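Local atomic coordinates of hemolysin-related protein (Vibrio cholerae serotype O1, PDB entry 6MLT), a protein that is a component of the extracellular biofilm matrix, binds calcium and probably contributes to biofilm adhesion by recognising carbohydrate. Residues Tyr451-Tyr456 and Val466-Leu471; Gln30-Pro35 and Val60-Asn65. All blocks are in the same frame, centred on the assembly; numbering follows the deposited sequence.

Interaction 1: Tyr451-Tyr456 and Val466-Leu471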
loop_
_atom_site.group_PDB
_atom_site.type_symbol
_atom_site.label_atom_id
_atom_site.label_comp_id
_atom_site.label_asym_id
_atom_site.label_seq_id
_atom_site.Cartn_x
_atom_site.Cartn_y
_atom_site.Cartn_z
ATOM N N TYR A 451 -11.869 19.130 12.622
ATOM C CA TYR A 451 -12.912 19.879 11.928
ATOM C C TYR A 451 -13.244 19.393 10.522
ATOM O O TYR A 451 -14.344 19.695 10.038
ATOM C CB TYR A 451 -12.517 21.363 11.814
ATOM C CG TYR A 451 -12.231 22.065 13.131
ATOM C CD1 TYR A 451 -13.000 21.825 14.261
ATOM C CD2 TYR A 451 -11.195 22.982 13.230
ATOM C CE1 TYR A 451 -12.730 22.474 15.463
ATOM C CE2 TYR A 451 -10.919 23.634 14.416
ATOM C CZ TYR A 451 -11.687 23.374 15.529
ATOM O OH TYR A 451 -11.413 24.026 16.706
ATOM N N ALA A 452 -12.341 18.690 9.840
ATOM C CA ALA A 452 -12.575 18.372 8.437
ATOM C C ALA A 452 -11.726 17.189 7.998
ATOM O O ALA A 452 -10.726 16.838 8.634
ATOM C CB ALA A 452 -12.273 19.572 7.537
ATOM N N VAL A 453 -12.139 16.600 6.878
ATOM C CA VAL A 453 -11.366 15.595 6.155
ATOM C C VAL A 453 -10.659 16.305 5.008
ATOM O O VAL A 453 -11.310 16.929 4.163
ATOM C CB VAL A 453 -12.263 14.460 5.636
ATOM C CG1 VAL A 453 -11.457 13.472 4.781
ATOM C CG2 VAL A 453 -12.946 13.740 6.793
ATOM N N ASP A 454 -9.331 16.203 4.971
ATOM C CA ASP A 454 -8.504 16.905 3.999
ATOM C C ASP A 454 -7.744 15.914 3.129
ATOM O O ASP A 454 -7.180 14.938 3.629
ATOM C CB ASP A 454 -7.506 17.840 4.697
ATOM C CG ASP A 454 -8.188 19.006 5.392
ATOM O OD1 ASP A 454 -9.400 19.190 5.162
ATOM O OD2 ASP A 454 -7.524 19.729 6.170
ATOM N N MET A 455 -7.715 16.196 1.828
ATOM C CA MET A 455 -6.994 15.404 0.841
ATOM C C MET A 455 -5.804 16.208 0.337
ATOM O O MET A 455 -5.960 17.368 -0.062
ATOM C CB MET A 455 -7.907 15.041 -0.331
ATOM C CG MET A 455 -7.211 14.349 -1.505
ATOM S SD MET A 455 -6.795 12.637 -1.147
ATOM C CE MET A 455 -8.432 11.907 -1.106
ATOM N N TYR A 456 -4.629 15.586 0.348
ATOM C CA TYR A 456 -3.394 16.185 -0.140
ATOM C C TYR A 456 -2.841 15.383 -1.313
ATOM O O TYR A 456 -2.978 14.157 -1.362
ATOM C CB TYR A 456 -2.344 16.242 0.978
ATOM C CG TYR A 456 -2.614 17.332 1.986
ATOM C CD1 TYR A 456 -3.518 17.139 3.022
ATOM C CD2 TYR A 456 -1.990 18.567 1.887
ATOM C CE1 TYR A 456 -3.775 18.138 3.936
ATOM C CE2 TYR A 456 -2.245 19.574 2.801
ATOM C CZ TYR A 456 -3.139 19.355 3.816
ATOM O OH TYR A 456 -3.405 20.347 4.735
ATOM N N VAL A 466 -13.344 18.771 3.482
ATOM C CA VAL A 466 -14.768 18.537 3.700
ATOM C C VAL A 466 -15.040 18.578 5.195
ATOM O O VAL A 466 -14.489 17.773 5.957
ATOM C CB VAL A 466 -15.220 17.201 3.093
ATOM C CG1 VAL A 466 -16.624 16.836 3.563
ATOM C CG2 VAL A 466 -15.179 17.291 1.571
ATOM N N ALA A 467 -15.904 19.500 5.611
ATOM C CA ALA A 467 -16.223 19.639 7.024
ATOM C C ALA A 467 -16.748 18.322 7.573
ATOM O O ALA A 467 -17.562 17.643 6.938
ATOM C CB ALA A 467 -17.250 20.755 7.236
ATOM N N ASN A 468 -16.270 17.972 8.766
ATOM C CA ASN A 468 -16.522 16.664 9.370
ATOM C C ASN A 468 -16.317 16.834 10.873
ATOM O O ASN A 468 -15.175 16.972 11.328
ATOM C CB ASN A 468 -15.583 15.613 8.782
ATOM C CG ASN A 468 -15.959 14.190 9.168
ATOM O OD1 ASN A 468 -16.959 13.640 8.692
ATOM N ND2 ASN A 468 -15.141 13.576 10.024
ATOM N N ASP A 469 -17.415 16.830 11.632
ATOM C CA ASP A 469 -17.400 17.198 13.052
ATOM C C ASP A 469 -16.737 16.105 13.877
ATOM O O ASP A 469 -17.323 15.042 14.102
ATOM C CB ASP A 469 -18.828 17.445 13.539
ATOM C CG ASP A 469 -18.945 17.506 15.075
ATOM O OD1 ASP A 469 -17.915 17.648 15.776
ATOM O OD2 ASP A 469 -20.088 17.411 15.586
ATOM N N ASP A 470 -15.524 16.366 14.361
ATOM C CA ASP A 470 -14.885 15.432 15.279
ATOM C C ASP A 470 -14.238 16.166 16.441
ATOM O O ASP A 470 -13.162 15.787 16.918
ATOM C CB ASP A 470 -13.859 14.558 14.570
ATOM C CG ASP A 470 -13.513 13.342 15.387
ATOM O OD1 ASP A 470 -14.454 12.808 16.005
ATOM O OD2 ASP A 470 -12.333 12.936 15.429
ATOM N N LEU A 471 -14.907 17.205 16.941
ATOM C CA LEU A 471 -14.361 17.975 18.055
ATOM C C LEU A 471 -14.028 17.097 19.254
ATOM O O LEU A 471 -13.130 17.435 20.033
ATOM C CB LEU A 471 -15.347 19.058 18.485
ATOM C CG LEU A 471 -14.993 20.473 18.048
ATOM C CD1 LEU A 471 -15.350 20.660 16.592
ATOM C CD2 LEU A 471 -15.700 21.490 18.926
#

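Interaction 2: Gln30-Pro35 and Val60-Asn65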
loop_
_atom_site.group_PDB
_atom_site.type_symbol
_atom_site.label_atom_id
_atom_site.label_comp_id
_atom_site.label_asym_id
_atom_site.label_seq_id
_atom_site.Cartn_x
_atom_site.Cartn_y
_atom_site.Cartn_z
ATOM N N GLN A 30 -21.358 -1.716 22.943
ATOM C CA GLN A 30 -20.820 -0.537 22.272
ATOM C C GLN A 30 -19.508 -0.907 21.595
ATOM O O GLN A 30 -18.736 -1.708 22.131
ATOM C CB GLN A 30 -20.566 0.594 23.275
ATOM C CG GLN A 30 -21.733 0.925 24.199
ATOM C CD GLN A 30 -22.827 1.707 23.496
ATOM O OE1 GLN A 30 -22.559 2.697 22.819
ATOM N NE2 GLN A 30 -24.067 1.262 23.651
ATOM N N VAL A 31 -19.243 -0.319 20.429
ATOM C CA VAL A 31 -18.006 -0.597 19.702
ATOM C C VAL A 31 -17.420 0.716 19.203
ATOM O O VAL A 31 -18.139 1.557 18.649
ATOM C CB VAL A 31 -18.233 -1.580 18.536
ATOM C CG1 VAL A 31 -16.912 -1.980 17.916
ATOM C CG2 VAL A 31 -18.975 -2.818 19.025
ATOM N N MET A 32 -16.110 0.900 19.410
ATOM C CA MET A 32 -15.445 2.130 18.988
ATOM C C MET A 32 -14.019 1.860 18.512
ATOM O O MET A 32 -13.161 2.747 18.588
ATOM C CB MET A 32 -15.470 3.164 20.134
ATOM C CG MET A 32 -15.165 4.599 19.695
ATOM S SD MET A 32 -15.936 5.846 20.767
ATOM C CE MET A 32 -15.328 5.343 22.385
ATOM N N ALA A 33 -13.755 0.654 18.011
ATOM C CA ALA A 33 -12.481 0.310 17.400
ATOM C C ALA A 33 -12.748 -0.341 16.052
ATOM O O ALA A 33 -13.775 -0.997 15.853
ATOM C CB ALA A 33 -11.652 -0.632 18.287
ATOM N N ALA A 34 -11.820 -0.140 15.126
ATOM C CA ALA A 34 -12.043 -0.560 13.751
ATOM C C ALA A 34 -12.257 -2.073 13.686
ATOM O O ALA A 34 -11.597 -2.828 14.411
ATOM C CB ALA A 34 -10.860 -0.156 12.868
ATOM N N PRO A 35 -13.154 -2.548 12.829
ATOM C CA PRO A 35 -13.396 -3.990 12.727
ATOM C C PRO A 35 -12.281 -4.689 11.962
ATOM O O PRO A 35 -11.590 -4.097 11.136
ATOM C CB PRO A 35 -14.719 -4.070 11.964
ATOM C CG PRO A 35 -14.690 -2.851 11.084
ATOM C CD PRO A 35 -13.939 -1.788 11.842
ATOM N N VAL A 60 -14.388 -5.561 19.527
ATOM C CA VAL A 60 -14.303 -5.534 20.982
ATOM C C VAL A 60 -15.441 -4.653 21.484
ATOM O O VAL A 60 -15.554 -3.492 21.076
ATOM C CB VAL A 60 -12.941 -5.009 21.464
ATOM C CG1 VAL A 60 -12.841 -5.114 22.985
ATOM C CG2 VAL A 60 -11.789 -5.771 20.779
ATOM N N THR A 61 -16.289 -5.203 22.354
ATOM C CA THR A 61 -17.462 -4.494 22.850
ATOM C C THR A 61 -17.245 -4.019 24.283
ATOM O O THR A 61 -16.585 -4.691 25.084
ATOM C CB THR A 61 -18.715 -5.382 22.792
ATOM O OG1 THR A 61 -18.549 -6.535 23.635
ATOM C CG2 THR A 61 -18.977 -5.840 21.373
ATOM N N PHE A 62 -17.815 -2.853 24.608
ATOM C CA PHE A 62 -17.763 -2.297 25.958
ATOM C C PHE A 62 -19.142 -1.792 26.370
ATOM O O PHE A 62 -20.049 -1.637 25.548
ATOM C CB PHE A 62 -16.732 -1.162 26.070
ATOM C CG PHE A 62 -17.027 0.022 25.203
ATOM C CD1 PHE A 62 -16.584 0.061 23.891
ATOM C CD2 PHE A 62 -17.726 1.112 25.702
ATOM C CE1 PHE A 62 -16.841 1.162 23.087
ATOM C CE2 PHE A 62 -17.990 2.211 24.899
ATOM C CZ PHE A 62 -17.543 2.234 23.594
ATOM N N GLU A 63 -19.278 -1.520 27.667
ATOM C CA GLU A 63 -20.531 -1.076 28.259
ATOM C C GLU A 63 -20.511 0.429 28.471
ATOM O O GLU A 63 -19.513 0.985 28.938
ATOM C CB GLU A 63 -20.779 -1.768 29.603
ATOM C CG GLU A 63 -22.073 -1.324 30.286
ATOM C CD GLU A 63 -22.181 -1.783 31.733
ATOM O OE1 GLU A 63 -21.178 -2.275 32.293
ATOM O OE2 GLU A 63 -23.280 -1.633 32.310
ATOM N N GLY A 64 -21.629 1.073 28.149
ATOM C CA GLY A 64 -21.796 2.486 28.457
ATOM C C GLY A 64 -20.661 3.324 27.912
ATOM O O GLY A 64 -20.317 3.247 26.729
ATOM N N ASN A 65 -20.074 4.154 28.776
ATOM C CA ASN A 65 -18.953 5.000 28.394
ATOM C C ASN A 65 -17.615 4.438 28.869
ATOM O O ASN A 65 -16.637 5.184 28.960
ATOM C CB ASN A 65 -19.151 6.414 28.939
ATOM C CG ASN A 65 -19.088 6.476 30.454
ATOM O OD1 ASN A 65 -18.829 5.477 31.125
ATOM N ND2 ASN A 65 -19.315 7.661 31.000
HETATM O O HOH W 1 -14.663 -0.944 20.926
HETATM O O HOH W 2 -13.724 -3.393 17.498
#

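Interaction 1: Tyr451-Tyr456 and Val466-Leu471
Val-453 and Val-466 form an antiparallel hydrogen-bonded pair in which Val-453 N donates to Val-466 O and Val-466 N to Val-453 O, each at 2.8 Å. One step along, Ala-452 and Ala-467 make a non-hydrogen-bonded pair with CA atoms only 4.1 Å apart and methyl groups that diverge. Alanine suits so close an approach, for Ala-452 CB already lies 3.3 Å from Val-466 O. Beyond the regular strands Asn-468 N donates to Tyr-451 O at 2.9 Å. This bond is nearly straight at hydrogen (167°), yet its donor stands well above the carbonyl plane, consistent with backbones that are leaving the regular ladder.

Among the side chains, Val-453 sets CG1 anti to its own N (chi1 175°), which puts CG2 on the side of Asn-468, where it meets CB at 3.8 Å. The same methyl sits over one face of the amide group, 3.9 Å from CG, while the two polar ends are occupied elsewhere: OD1 receives Arg-500 NH2 and ND2 donates to Gln-494 O. Asparagine fits here because it offers an acceptor and a donor at once, and the pair of bonds fixes the rotation of the amide. Further out, Leu-471 CD1 meets the edge of the Tyr-451 ring, near its plane, 3.4 Å from CE1. An Asx turn shapes the chain leading there, with Asp-469 OD1 accepting from Leu-471 N at 3.3 Å.

The two strands form the hairpin 452-457 and 462-467, the outer half of a four-stranded antiparallel sheet consistent with a beta-propeller blade. Val-453 rests on Val-446 and Ala-448 of the adjoining strand 443-448, and also on Val-493 of strand 490-494, so it packs this sheet against the next.

Interaction 2: Gln30-Pro35 and Val60-Asn65
Gln-30 lays its CB over one face of the Phe-62 ring, 3.5 Å from the centroid and 16° off the ring normal, a CH-pi contact. Their backbones form an antiparallel hydrogen-bonded pair: Gln-30 N donates to Phe-62 O and Phe-62 N to Gln-30 O, both at 2.9 Å. The ring reaches across because Phe-62 turns CG between its backbone N and carbonyl carbon (chi1 62°), folding the aromatic group over the partner chain. At the ring's edge Met-32 CB touches CE1 at 3.8 Å, and Met-32 N lies in the ring plane. A flat, apolar phenylalanine can serve both approaches, while the aliphatic base of glutamine packs on it and leaves the amide for polar work.

Past this pair, water joins the two backbones. One molecule accepts from Met-32 N at 2.8 Å and donates to Val-60 O at 2.7 Å; a second accepts from Val-60 N and donates to Ala-33 O. The first also lies at the edge of the Phe-62 ring. Between the Gln-30/Phe-62 pair and the first water, Val-31 and Thr-61 bring their CG2 methyls to 3.8 Å.

The polar ends are positioned from outside. Gln-30 OE1 accepts from Asp-543 N, and Thr-61 OG1 is bonded to Ser-28 OG and Arg-74 NE. Val-31 pairs through its backbone with Ala-541 and packs on Val-540, tying the loop to strand 536-541. Gly-64 has a positive phi (54°), one that glycine adopts readily.

The contact thus rests on an apolar ring face and on backbone groups gripped directly or through water, with one exception: the buried Gly-64 O, near Gln-30 CG, has no polar partner.

Interactions 1 and 2 belong to different antiparallel sheets and do not touch: their centres are 23 Å apart and their nearest atoms about 9 Å. They follow one another in sequence, with the beta-prism lectin region, roughly 296-427, coming between them. Interaction 1 is local, closing a hairpin across nine intervening residues, whereas the calcium-binding residues, all within Asn-41 to Asp-56, lie in sequence between the segments of interaction 2. Even so, both contacts lie away from the metal sites. Each also shows a regular pairing giving way, through one backbone bond whose donor, Asn-468 N, stands off the carbonyl plane, or through bridging waters, and each has side chains resting on a neighbouring sheet.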